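Serine repeat antigen 5 (Plasmodium falciparum, PDB 6X42) is a papain-family pseudo-zymogen of the malaria parasite that probably lacks ordinary proteolytic activity. Local coordinates at residues 229-243 with 252-264. Residues are numbered along the deposited sequence; the frame is centred on the assembly and turned at random.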
# COMPACT_ATOMS: atom_id res chain seq x y z
N TYR A 229 0.44 -22.55 -0.11
CA TYR A 229 -0.57 -23.28 0.65
C TYR A 229 -1.22 -24.30 -0.27
O TYR A 229 -0.93 -24.37 -1.46
CB TYR A 229 -1.60 -22.30 1.26
CG TYR A 229 -2.68 -21.84 0.30
CD1 TYR A 229 -4.01 -22.20 0.50
CD2 TYR A 229 -2.38 -21.04 -0.81
CE1 TYR A 229 -5.02 -21.79 -0.38
CE2 TYR A 229 -3.38 -20.64 -1.70
CZ TYR A 229 -4.69 -21.03 -1.48
OH TYR A 229 -5.69 -20.67 -2.35
N VAL A 230 -2.10 -25.12 0.30
CA VAL A 230 -2.91 -26.05 -0.48
C VAL A 230 -4.36 -25.62 -0.32
O VAL A 230 -4.82 -25.40 0.81
CB VAL A 230 -2.73 -27.51 -0.01
CG1 VAL A 230 -3.59 -28.42 -0.85
CG2 VAL A 230 -1.25 -27.91 -0.09
N ASN A 231 -5.08 -25.48 -1.44
CA ASN A 231 -6.47 -25.06 -1.38
C ASN A 231 -7.41 -26.22 -1.00
O ASN A 231 -6.99 -27.36 -0.78
CB ASN A 231 -6.89 -24.32 -2.66
CG ASN A 231 -7.03 -25.23 -3.85
OD1 ASN A 231 -7.07 -26.46 -3.71
ND2 ASN A 231 -7.13 -24.63 -5.04
N SER A 232 -8.70 -25.89 -0.86
CA SER A 232 -9.70 -26.85 -0.41
C SER A 232 -9.86 -28.02 -1.37
O SER A 232 -10.41 -29.06 -0.98
CB SER A 232 -11.06 -26.16 -0.21
OG SER A 232 -11.57 -25.65 -1.43
N GLU A 233 -9.42 -27.85 -2.62
CA GLU A 233 -9.46 -28.85 -3.68
C GLU A 233 -8.17 -29.66 -3.76
O GLU A 233 -8.00 -30.48 -4.68
CB GLU A 233 -9.70 -28.15 -5.03
CG GLU A 233 -11.04 -27.38 -5.12
CD GLU A 233 -11.07 -26.39 -6.28
OE1 GLU A 233 -11.30 -26.82 -7.43
OE2 GLU A 233 -10.88 -25.17 -6.05
N GLY A 234 -7.25 -29.45 -2.83
CA GLY A 234 -6.02 -30.21 -2.81
C GLY A 234 -4.97 -29.75 -3.79
O GLY A 234 -4.07 -30.53 -4.10
N GLU A 235 -5.07 -28.52 -4.30
CA GLU A 235 -4.11 -28.02 -5.27
C GLU A 235 -3.08 -27.14 -4.59
O GLU A 235 -3.44 -26.28 -3.78
CB GLU A 235 -4.83 -27.19 -6.34
CG GLU A 235 -5.98 -27.89 -7.03
CD GLU A 235 -6.68 -26.96 -8.01
OE1 GLU A 235 -7.42 -26.05 -7.57
OE2 GLU A 235 -6.45 -27.13 -9.23
N LYS A 236 -1.82 -27.32 -4.95
CA LYS A 236 -0.76 -26.44 -4.45
C LYS A 236 -0.87 -25.08 -5.13
O LYS A 236 -0.90 -24.98 -6.36
CB LYS A 236 0.61 -27.06 -4.73
CG LYS A 236 0.94 -28.25 -3.82
CD LYS A 236 2.29 -28.83 -4.12
N LYS A 237 -0.95 -24.03 -4.31
CA LYS A 237 -1.23 -22.67 -4.75
C LYS A 237 -0.37 -21.71 -3.92
O LYS A 237 0.39 -22.13 -3.04
CB LYS A 237 -2.72 -22.36 -4.55
CG LYS A 237 -3.67 -23.18 -5.42
CD LYS A 237 -3.59 -22.78 -6.87
CE LYS A 237 -4.64 -23.51 -7.71
NZ LYS A 237 -4.70 -22.99 -9.10
N SER A 238 -0.53 -20.41 -4.17
CA SER A 238 0.17 -19.37 -3.42
C SER A 238 -0.80 -18.24 -3.10
O SER A 238 -1.81 -18.06 -3.78
CB SER A 238 1.36 -18.80 -4.22
OG SER A 238 2.26 -19.82 -4.61
N TYR A 239 -0.47 -17.48 -2.06
CA TYR A 239 -1.31 -16.36 -1.64
C TYR A 239 -0.47 -15.10 -1.44
O TYR A 239 0.71 -15.16 -1.11
CB TYR A 239 -2.06 -16.69 -0.33
CG TYR A 239 -1.17 -17.01 0.85
CD1 TYR A 239 -0.65 -16.02 1.65
CD2 TYR A 239 -0.82 -18.33 1.15
CE1 TYR A 239 0.17 -16.32 2.72
CE2 TYR A 239 0.01 -18.63 2.22
CZ TYR A 239 0.50 -17.61 3.00
OH TYR A 239 1.35 -17.88 4.06
N TRP A 240 -1.13 -13.94 -1.61
CA TRP A 240 -0.66 -12.67 -1.10
C TRP A 240 -1.22 -12.44 0.29
O TRP A 240 -2.37 -12.80 0.57
CB TRP A 240 -1.17 -11.50 -1.97
CG TRP A 240 -0.72 -11.51 -3.40
CD1 TRP A 240 -1.51 -11.50 -4.49
CD2 TRP A 240 0.64 -11.51 -3.89
NE1 TRP A 240 -0.76 -11.49 -5.64
CE2 TRP A 240 0.57 -11.49 -5.29
CE3 TRP A 240 1.90 -11.50 -3.27
CZ2 TRP A 240 1.70 -11.51 -6.09
CZ3 TRP A 240 3.02 -11.52 -4.07
CH2 TRP A 240 2.91 -11.52 -5.46
N ILE A 241 -0.44 -11.80 1.15
CA ILE A 241 -0.91 -11.21 2.40
C ILE A 241 -1.15 -9.73 2.11
O ILE A 241 -0.24 -9.03 1.64
CB ILE A 241 0.09 -11.39 3.55
CG1 ILE A 241 0.45 -12.87 3.74
CG2 ILE A 241 -0.50 -10.80 4.82
CD1 ILE A 241 1.51 -13.09 4.80
N VAL A 242 -2.37 -9.28 2.37
CA VAL A 242 -2.83 -7.94 2.01
C VAL A 242 -3.27 -7.20 3.28
O VAL A 242 -4.05 -7.72 4.08
CB VAL A 242 -3.98 -7.99 0.99
CG1 VAL A 242 -4.43 -6.59 0.59
CG2 VAL A 242 -3.57 -8.79 -0.23
N ARG A 243 -2.77 -5.98 3.42
CA ARG A 243 -3.15 -5.04 4.47
C ARG A 243 -4.25 -4.12 3.95
O ARG A 243 -4.12 -3.52 2.88
CB ARG A 243 -1.95 -4.19 4.87
CG ARG A 243 -2.20 -3.14 5.95
CD ARG A 243 -0.94 -2.41 6.23
NE ARG A 243 -1.08 -1.21 7.04
CZ ARG A 243 -0.80 -1.10 8.34
NH1 ARG A 243 -0.51 -2.14 9.09
NH2 ARG A 243 -0.78 0.09 8.89
N ASP A 252 -8.94 -10.50 8.81
CA ASP A 252 -8.13 -11.25 9.78
C ASP A 252 -7.19 -10.26 10.46
O ASP A 252 -6.08 -9.99 9.99
CB ASP A 252 -7.38 -12.36 9.06
CG ASP A 252 -6.61 -13.25 10.00
OD1 ASP A 252 -6.75 -13.15 11.24
OD2 ASP A 252 -5.86 -14.10 9.47
N GLU A 253 -7.67 -9.63 11.53
CA GLU A 253 -6.92 -8.60 12.25
C GLU A 253 -6.50 -7.43 11.35
O GLU A 253 -5.46 -6.80 11.57
CB GLU A 253 -5.73 -9.18 13.00
CG GLU A 253 -6.15 -10.21 14.06
CD GLU A 253 -4.98 -10.89 14.76
OE1 GLU A 253 -3.91 -10.27 14.87
OE2 GLU A 253 -5.16 -12.03 15.24
N GLY A 254 -7.32 -7.11 10.36
CA GLY A 254 -7.08 -6.00 9.47
C GLY A 254 -6.43 -6.37 8.16
O GLY A 254 -6.32 -5.49 7.28
N TYR A 255 -6.01 -7.63 8.01
CA TYR A 255 -5.35 -8.18 6.84
C TYR A 255 -6.22 -9.28 6.22
O TYR A 255 -7.21 -9.73 6.82
CB TYR A 255 -3.99 -8.79 7.23
CG TYR A 255 -2.99 -7.82 7.80
CD1 TYR A 255 -3.01 -7.46 9.13
CD2 TYR A 255 -2.00 -7.28 6.99
CE1 TYR A 255 -2.09 -6.57 9.66
CE2 TYR A 255 -1.06 -6.39 7.49
CZ TYR A 255 -1.12 -6.02 8.82
OH TYR A 255 -0.19 -5.12 9.30
N PHE A 256 -5.83 -9.76 5.05
CA PHE A 256 -6.42 -10.98 4.51
C PHE A 256 -5.40 -11.65 3.61
O PHE A 256 -4.40 -11.06 3.22
CB PHE A 256 -7.75 -10.72 3.78
CG PHE A 256 -7.64 -9.86 2.52
CD1 PHE A 256 -7.63 -10.43 1.26
CD2 PHE A 256 -7.59 -8.47 2.61
CE1 PHE A 256 -7.56 -9.65 0.13
CE2 PHE A 256 -7.53 -7.70 1.48
CZ PHE A 256 -7.52 -8.30 0.25
N LYS A 257 -5.66 -12.93 3.32
CA LYS A 257 -4.88 -13.69 2.34
C LYS A 257 -5.75 -13.96 1.12
O LYS A 257 -6.94 -14.23 1.25
CB LYS A 257 -4.41 -15.02 2.94
CG LYS A 257 -3.43 -14.86 4.07
CD LYS A 257 -2.98 -16.21 4.62
CE LYS A 257 -2.05 -16.03 5.79
NZ LYS A 257 -2.78 -15.72 7.04
N VAL A 258 -5.15 -13.88 -0.06
CA VAL A 258 -5.89 -14.09 -1.30
C VAL A 258 -5.01 -14.87 -2.27
O VAL A 258 -3.81 -14.60 -2.39
CB VAL A 258 -6.39 -12.74 -1.88
CG1 VAL A 258 -5.24 -11.81 -2.24
CG2 VAL A 258 -7.29 -12.94 -3.08
N ASP A 259 -5.61 -15.84 -2.95
CA ASP A 259 -4.89 -16.64 -3.93
C ASP A 259 -4.33 -15.73 -5.03
O ASP A 259 -5.02 -14.87 -5.57
CB ASP A 259 -5.86 -17.67 -4.51
CG ASP A 259 -5.16 -18.77 -5.29
OD1 ASP A 259 -4.69 -18.46 -6.41
OD2 ASP A 259 -5.04 -19.91 -4.79
N MET A 260 -3.05 -15.94 -5.35
CA MET A 260 -2.37 -15.06 -6.29
C MET A 260 -2.94 -15.15 -7.70
O MET A 260 -2.90 -14.17 -8.46
CB MET A 260 -0.92 -15.50 -6.41
CG MET A 260 -0.04 -15.05 -5.30
SD MET A 260 1.68 -15.48 -5.73
CE MET A 260 2.39 -15.18 -4.10
N TYR A 261 -3.41 -16.31 -8.09
CA TYR A 261 -3.86 -16.50 -9.47
C TYR A 261 -5.38 -16.53 -9.57
O TYR A 261 -5.93 -16.10 -10.58
CB TYR A 261 -3.19 -17.74 -10.09
CG TYR A 261 -1.67 -17.59 -10.31
CD1 TYR A 261 -1.14 -17.09 -11.52
CD2 TYR A 261 -0.78 -17.95 -9.32
CE1 TYR A 261 0.25 -16.97 -11.71
CE2 TYR A 261 0.60 -17.82 -9.49
CZ TYR A 261 1.11 -17.35 -10.69
OH TYR A 261 2.50 -17.23 -10.85
N GLY A 262 -6.06 -16.98 -8.53
CA GLY A 262 -7.50 -17.08 -8.52
C GLY A 262 -8.02 -18.19 -9.40
O GLY A 262 -7.26 -18.99 -9.97
N PRO A 263 -9.35 -18.28 -9.53
CA PRO A 263 -9.94 -19.31 -10.38
C PRO A 263 -9.47 -19.22 -11.82
O PRO A 263 -9.21 -18.13 -12.35
CB PRO A 263 -11.45 -19.03 -10.28
CG PRO A 263 -11.62 -18.26 -9.03
CD PRO A 263 -10.37 -17.50 -8.81
N THR A 264 -9.37 -20.38 -12.46
CA THR A 264 -8.81 -20.43 -13.81
C THR A 264 -9.68 -19.69 -14.81
O THR A 264 -9.16 -19.14 -15.79
CB THR A 264 -8.60 -21.88 -14.22
OG1 THR A 264 -9.87 -22.55 -14.24
CG2 THR A 264 -7.69 -22.57 -13.24
O HOH W 1 -7.17 -21.76 -5.57
O HOH W 2 -5.45 -20.28 -8.39
O HOH W 3 -2.01 -19.48 -6.61
O HOH W 4 -1.83 -11.57 -8.36
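Trp240 and Val258 form a hydrogen-bonded pair in the antiparallel beta hairpin of strands 236-243 and 255-259, part of the papain-like beta domain. Two bonds join them, and two more join Val242 and Phe256, with Val242 N to Phe256 O at 2.8 Å. Past Asp259 the pairing ends with Met260 N bonded to Ser238 O.

Side chains pack by CH-pi contact. Met260, beyond the strand end, lies across the Trp240 indole, CG 3.6 Å from the five-membered ring centroid and SD over the six-membered ring, a Met-aromatic contact; helix 172-186 also touches both side chains. Val242 and Phe256 share the sheet face of Trp240 and Val258, Val242 CB sitting over the Phe256 ring. Lys257, on the face of Ile241 and Tyr255, runs alongside Tyr239, CD 3.9 Å from its ring centroid.

Polar side chains hold the two ends. Arg243, its CG anti to the backbone N (chi1 179°) and its chain extended on to NE, carries NH1 to Tyr255 OH, 3.0 Å away in the guanidinium plane; NH1 also bonds Leu42 O. At the far end Asp259 OD1 accepts Tyr261 N, an Asx turn, and Gly262 N as well, which makes it an Asx motif; one water links it to Lys237 NZ. Asp259 OD2 receives Tyr229 OH at 2.6 Å on its anti lone pair, with ring and carboxylate planes 71° apart.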